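Local coordinates for protein 6-aminohexanoate-cyclic-dimer hydrolase (Arthrobacter sp., PDB 3A2Q) that hydrolyses the cyclic dimer of 6-aminohexanoate, a nylon-6 by-product, to the linear dimer by opening one of its amide bonds, at residues F271-E276 / L422-P427. The protein carries 1 engineered substitution. Sequence-based numbering, arbitrary orientation.
Sequences FALDPE and LAFTVP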
# COMPACT_ATOMS: atom_id res chain seq x y z
N PHE A 271 -22.79 4.90 6.66
CA PHE A 271 -22.04 5.42 7.79
C PHE A 271 -21.65 6.85 7.45
O PHE A 271 -21.58 7.21 6.28
CB PHE A 271 -20.81 4.56 8.13
CG PHE A 271 -19.77 4.51 7.04
CD1 PHE A 271 -18.97 5.61 6.76
CD2 PHE A 271 -19.59 3.34 6.30
CE1 PHE A 271 -18.02 5.57 5.74
CE2 PHE A 271 -18.65 3.28 5.28
CZ PHE A 271 -17.86 4.40 5.00
N ALA A 272 -21.42 7.68 8.47
CA ALA A 272 -21.08 9.07 8.23
C ALA A 272 -19.58 9.27 8.06
O ALA A 272 -18.78 8.80 8.87
CB ALA A 272 -21.60 9.94 9.37
N LEU A 273 -19.20 9.98 7.01
CA LEU A 273 -17.79 10.25 6.78
C LEU A 273 -17.32 11.16 7.92
O LEU A 273 -17.96 12.17 8.23
CB LEU A 273 -17.59 10.96 5.44
CG LEU A 273 -16.17 11.45 5.14
CD1 LEU A 273 -15.22 10.26 5.05
CD2 LEU A 273 -16.17 12.23 3.83
N ASP A 274 -16.20 10.80 8.54
CA ASP A 274 -15.63 11.59 9.62
C ASP A 274 -15.40 13.03 9.12
O ASP A 274 -14.75 13.23 8.10
CB ASP A 274 -14.29 11.00 10.06
CG ASP A 274 -13.60 11.85 11.11
OD1 ASP A 274 -14.03 11.81 12.28
OD2 ASP A 274 -12.65 12.57 10.77
N PRO A 275 -15.91 14.03 9.86
CA PRO A 275 -15.77 15.44 9.49
C PRO A 275 -14.34 15.91 9.24
O PRO A 275 -14.10 16.72 8.34
CB PRO A 275 -16.40 16.18 10.68
CG PRO A 275 -17.38 15.18 11.23
CD PRO A 275 -16.64 13.88 11.13
N GLU A 276 -13.39 15.42 10.03
CA GLU A 276 -12.00 15.83 9.85
C GLU A 276 -11.41 15.25 8.58
O GLU A 276 -10.61 15.89 7.92
CB GLU A 276 -11.16 15.45 11.08
CG GLU A 276 -11.72 16.03 12.38
CD GLU A 276 -10.73 16.03 13.53
OE1 GLU A 276 -9.84 15.16 13.56
OE2 GLU A 276 -10.86 16.90 14.41
N LEU A 422 -11.38 0.98 4.62
CA LEU A 422 -11.21 0.70 3.19
C LEU A 422 -12.35 1.06 2.23
O LEU A 422 -12.22 0.83 1.03
CB LEU A 422 -10.84 -0.78 3.01
CG LEU A 422 -11.77 -1.83 3.64
CD1 LEU A 422 -13.09 -1.88 2.89
CD2 LEU A 422 -11.10 -3.21 3.59
N ALA A 423 -13.44 1.63 2.74
CA ALA A 423 -14.58 1.96 1.87
C ALA A 423 -14.25 2.91 0.72
O ALA A 423 -14.83 2.78 -0.36
CB ALA A 423 -15.73 2.52 2.70
N PHE A 424 -13.35 3.86 0.94
CA PHE A 424 -12.99 4.82 -0.11
C PHE A 424 -11.76 4.40 -0.94
O PHE A 424 -11.36 5.11 -1.87
CB PHE A 424 -12.73 6.20 0.50
CG PHE A 424 -13.98 6.99 0.81
CD1 PHE A 424 -15.22 6.36 0.89
CD2 PHE A 424 -13.90 8.35 1.05
CE1 PHE A 424 -16.36 7.09 1.23
CE2 PHE A 424 -15.04 9.09 1.39
CZ PHE A 424 -16.27 8.45 1.47
N THR A 425 -11.16 3.26 -0.62
CA THR A 425 -9.99 2.81 -1.38
C THR A 425 -10.29 1.59 -2.25
O THR A 425 -9.81 1.49 -3.38
CB THR A 425 -8.79 2.47 -0.46
OG1 THR A 425 -9.24 1.66 0.64
CG2 THR A 425 -8.13 3.74 0.07
N VAL A 426 -11.10 0.68 -1.73
CA VAL A 426 -11.41 -0.55 -2.47
C VAL A 426 -12.05 -0.39 -3.86
O VAL A 426 -11.80 -1.20 -4.75
CB VAL A 426 -12.25 -1.52 -1.59
CG1 VAL A 426 -13.67 -1.04 -1.46
CG2 VAL A 426 -12.20 -2.92 -2.17
N PRO A 427 -12.87 0.65 -4.07
CA PRO A 427 -13.47 0.76 -5.41
C PRO A 427 -12.42 0.85 -6.52
O PRO A 427 -12.65 0.39 -7.64
CB PRO A 427 -14.30 2.05 -5.32
CG PRO A 427 -14.61 2.18 -3.87
CD PRO A 427 -13.32 1.77 -3.21
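L422 O receives two backbone donors, V426 N at 3.0 Å and T425 N at 3.1 Å, and the turn closed by these bonds presents A423 and F424 to F271 and L273. Across the interface the evidence is of apolar packing. F271 meets A423 with its ring edge: the methyl CB of A423 lies near the ring plane, 3.7 Å from F271 CZ, with F271 CE2 the next ring atom. The CB of F271 points toward 422-427, and with chi1 at 63° CG sits between its own backbone N and carbonyl carbon, the rotation that puts CZ beside the A423 methyl. In this amidase-family α/β fold, residues 271-276 run into helix 275-290, which links the parallel neighbouring strands 259-262 and 294-297 in a beta-alpha-beta crossover; residues 422-427 join helices 416-422 and 427-431. L273 and F424 cross at about a right angle, and L273 CD1 approaches F424 CE2 to 3.8 Å, while L273 CD2 is 4.1 Å from F424 CE2. P387 touches both of these side chains. D274 N-caps the helix: its OD2 accepts a weak bond from E276 N, bent to 121°, and further bonds from C277 N and Q392 NE2. A423 stands about 12 Å, side chain to ligand, from a bound 6-aminohexanoic acid.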